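FAD dependent oxidoreductase domain-containing protein (Deinococcus radiodurans R1, PDB 3C4N) is of unknown function but binds ADP in the crystal and probably acts as an FAD-dependent oxidoreductase of the ETF-QO/FixC family. Local coordinates at residues Q256-S264 with A330-L338. Numbering follows the deposited sequence.
Sequences QFPRLDLLS and ALAGEGLEL
OD1 of Asp-261, whose other oxygen, OD2, approaches Glu-337 OE2, is gripped by two nitrogens of Arg-259: NE at 2.9 Å and NH2, with OD1 at the edge of the guanidinium and in its plane. This salt bridge flanks a single antiparallel beta bridge, in which the end of strand 251-260 pairs with the loop between helix 315-324 and strand 347-352. Leu-260 and Leu-336 form its non-hydrogen-bonded pair. On one side Glu-337 N donates to Arg-259 O at 3.0 Å, nearly in line with the carbonyl bond; on the other, Asp-261 N reaches Gly-335 O at 3.1 Å from above the carbonyl plane. Asp-261 then centres an inverse gamma turn.

The carboxylate planes of Asp-261 and Glu-337 stand 66° apart, with Asp-261 OD2 only 2.6 Å from Glu-337 OE2. Arg-259 would probably offset part of the negative charge gathered here.

With CG of Leu-260 anti to its own N (chi1 -176°), CD1 lies tight against the Gly-335–Leu-336 peptide, 3.2 Å from Leu-336 N. It also touches Leu-336 CG. Leu-151 adjoins Leu-262 and Ala-330, which meet through Leu-262 CD1 and Ala-330 CB, 3.5 Å apart.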
loop_
_atom_site.group_PDB
_atom_site.type_symbol
_atom_site.label_atom_id
_atom_site.label_comp_id
_atom_site.label_asym_id
_atom_site.label_seq_id
_atom_site.Cartn_x
_atom_site.Cartn_y
_atom_site.Cartn_z
ATOM N N GLN A 256 16.187 21.369 -10.445
ATOM C CA GLN A 256 17.091 20.241 -10.530
ATOM C C GLN A 256 17.909 20.166 -9.245
ATOM O O GLN A 256 18.079 21.172 -8.560
ATOM C CB GLN A 256 18.010 20.425 -11.739
ATOM C CG GLN A 256 17.258 20.681 -13.032
ATOM C CD GLN A 256 18.183 20.908 -14.210
ATOM O OE1 GLN A 256 18.898 21.919 -14.278
ATOM N NE2 GLN A 256 18.179 19.965 -15.149
ATOM N N PHE A 257 18.410 18.980 -8.914
ATOM C CA PHE A 257 19.201 18.820 -7.701
ATOM C C PHE A 257 20.536 18.129 -7.965
ATOM O O PHE A 257 20.829 17.070 -7.392
ATOM C CB PHE A 257 18.412 18.029 -6.650
ATOM C CG PHE A 257 17.041 18.583 -6.375
ATOM C CD1 PHE A 257 15.982 18.321 -7.242
ATOM C CD2 PHE A 257 16.798 19.346 -5.237
ATOM C CE1 PHE A 257 14.700 18.805 -6.976
ATOM C CE2 PHE A 257 15.521 19.837 -4.961
ATOM C CZ PHE A 257 14.468 19.563 -5.832
ATOM N N PRO A 258 21.375 18.721 -8.830
ATOM C CA PRO A 258 22.672 18.100 -9.118
ATOM C C PRO A 258 23.498 17.865 -7.854
ATOM O O PRO A 258 23.425 18.639 -6.898
ATOM C CB PRO A 258 23.324 19.089 -10.087
ATOM C CG PRO A 258 22.687 20.396 -9.741
ATOM C CD PRO A 258 21.249 20.030 -9.494
ATOM N N ARG A 259 24.280 16.788 -7.860
ATOM C CA ARG A 259 25.109 16.430 -6.715
ATOM C C ARG A 259 26.550 16.934 -6.785
ATOM O O ARG A 259 27.166 16.949 -7.850
ATOM C CB ARG A 259 25.127 14.914 -6.522
ATOM C CG ARG A 259 26.053 14.511 -5.400
ATOM C CD ARG A 259 25.714 13.170 -4.812
ATOM N NE ARG A 259 26.869 12.671 -4.131
ATOM C CZ ARG A 259 27.116 12.321 -2.873
ATOM N NH1 ARG A 259 26.263 12.351 -1.855
ATOM N NH2 ARG A 259 28.354 11.925 -2.675
ATOM N N LEU A 260 27.075 17.340 -5.631
ATOM C CA LEU A 260 28.437 17.838 -5.524
ATOM C C LEU A 260 29.265 16.851 -4.707
ATOM O O LEU A 260 29.156 16.799 -3.481
ATOM C CB LEU A 260 28.455 19.198 -4.837
ATOM C CG LEU A 260 29.832 19.864 -4.755
ATOM C CD1 LEU A 260 30.226 20.426 -6.119
ATOM C CD2 LEU A 260 29.786 20.973 -3.723
ATOM N N ASP A 261 30.102 16.077 -5.390
ATOM C CA ASP A 261 30.915 15.082 -4.718
ATOM C C ASP A 261 32.155 15.631 -4.036
ATOM O O ASP A 261 33.265 15.479 -4.534
ATOM C CB ASP A 261 31.309 13.987 -5.706
ATOM C CG ASP A 261 30.115 13.190 -6.191
ATOM O OD1 ASP A 261 29.476 12.507 -5.369
ATOM O OD2 ASP A 261 29.808 13.249 -7.394
ATOM N N LEU A 262 31.957 16.283 -2.899
ATOM C CA LEU A 262 33.065 16.822 -2.127
ATOM C C LEU A 262 32.841 16.447 -0.665
ATOM O O LEU A 262 31.706 16.448 -0.186
ATOM C CB LEU A 262 33.157 18.336 -2.296
ATOM C CG LEU A 262 33.723 18.772 -3.650
ATOM C CD1 LEU A 262 33.623 20.267 -3.798
ATOM C CD2 LEU A 262 35.171 18.328 -3.759
ATOM N N LEU A 263 33.930 16.110 0.023
ATOM C CA LEU A 263 33.893 15.692 1.420
ATOM C C LEU A 263 32.783 16.317 2.246
ATOM O O LEU A 263 32.658 17.535 2.314
ATOM C CB LEU A 263 35.230 15.983 2.101
ATOM C CG LEU A 263 35.372 15.428 3.524
ATOM C CD1 LEU A 263 35.209 13.914 3.483
ATOM C CD2 LEU A 263 36.756 15.787 4.101
ATOM N N SER A 264 31.979 15.475 2.879
ATOM C CA SER A 264 30.901 15.960 3.716
ATOM C C SER A 264 30.772 15.093 4.955
ATOM O O SER A 264 31.127 13.914 4.938
ATOM C CB SER A 264 29.586 15.954 2.950
ATOM O OG SER A 264 28.509 16.218 3.826
ATOM N N ALA A 330 34.256 25.632 -4.983
ATOM C CA ALA A 330 33.824 24.254 -5.145
ATOM C C ALA A 330 32.894 24.093 -6.347
ATOM O O ALA A 330 32.769 23.005 -6.898
ATOM C CB ALA A 330 33.128 23.771 -3.870
ATOM N N LEU A 331 32.239 25.172 -6.751
ATOM C CA LEU A 331 31.341 25.099 -7.887
ATOM C C LEU A 331 32.104 25.133 -9.207
ATOM O O LEU A 331 31.518 24.932 -10.267
ATOM C CB LEU A 331 30.335 26.252 -7.838
ATOM C CG LEU A 331 29.023 25.995 -7.099
ATOM C CD1 LEU A 331 29.264 25.250 -5.789
ATOM C CD2 LEU A 331 28.344 27.319 -6.871
ATOM N N ALA A 332 33.411 25.366 -9.138
ATOM C CA ALA A 332 34.232 25.444 -10.337
ATOM C C ALA A 332 35.243 24.316 -10.492
ATOM O O ALA A 332 35.968 24.269 -11.487
ATOM C CB ALA A 332 34.952 26.781 -10.381
ATOM N N GLY A 333 35.288 23.400 -9.526
ATOM C CA GLY A 333 36.231 22.289 -9.591
ATOM C C GLY A 333 35.681 21.023 -10.229
ATOM O O GLY A 333 34.857 21.084 -11.142
ATOM N N GLU A 334 36.134 19.871 -9.744
ATOM C CA GLU A 334 35.700 18.571 -10.271
ATOM C C GLU A 334 34.487 17.988 -9.549
ATOM O O GLU A 334 33.912 17.004 -10.008
ATOM C CB GLU A 334 36.847 17.567 -10.157
ATOM C CG GLU A 334 37.342 17.381 -8.725
ATOM C CD GLU A 334 38.551 16.462 -8.617
ATOM O OE1 GLU A 334 38.399 15.240 -8.830
ATOM O OE2 GLU A 334 39.659 16.971 -8.316
ATOM N N GLY A 335 34.099 18.602 -8.434
ATOM C CA GLY A 335 32.988 18.097 -7.642
ATOM C C GLY A 335 31.607 17.969 -8.260
ATOM O O GLY A 335 31.003 16.900 -8.196
ATOM N N LEU A 336 31.113 19.060 -8.849
ATOM C CA LEU A 336 29.784 19.109 -9.466
ATOM C C LEU A 336 29.552 18.180 -10.633
ATOM O O LEU A 336 30.336 18.149 -11.586
ATOM C CB LEU A 336 29.451 20.527 -9.937
ATOM C CG LEU A 336 28.369 21.310 -9.193
ATOM C CD1 LEU A 336 28.153 22.650 -9.907
ATOM C CD2 LEU A 336 27.072 20.529 -9.138
ATOM N N GLU A 337 28.455 17.435 -10.540
ATOM C CA GLU A 337 28.042 16.513 -11.586
ATOM C C GLU A 337 27.092 17.292 -12.494
ATOM O O GLU A 337 25.937 17.524 -12.135
ATOM C CB GLU A 337 27.293 15.311 -11.000
ATOM C CG GLU A 337 27.948 14.632 -9.798
ATOM C CD GLU A 337 27.537 13.163 -9.660
ATOM O OE1 GLU A 337 26.341 12.847 -9.844
ATOM O OE2 GLU A 337 28.412 12.320 -9.367
ATOM N N LEU A 338 27.580 17.696 -13.662
ATOM C CA LEU A 338 26.788 18.459 -14.627
ATOM C C LEU A 338 25.973 17.602 -15.594
ATOM O O LEU A 338 24.961 18.057 -16.132
ATOM C CB LEU A 338 27.705 19.365 -15.452
ATOM C CG LEU A 338 28.143 20.706 -14.869
ATOM C CD1 LEU A 338 28.451 20.560 -13.399
ATOM C CD2 LEU A 338 29.336 21.221 -15.645
#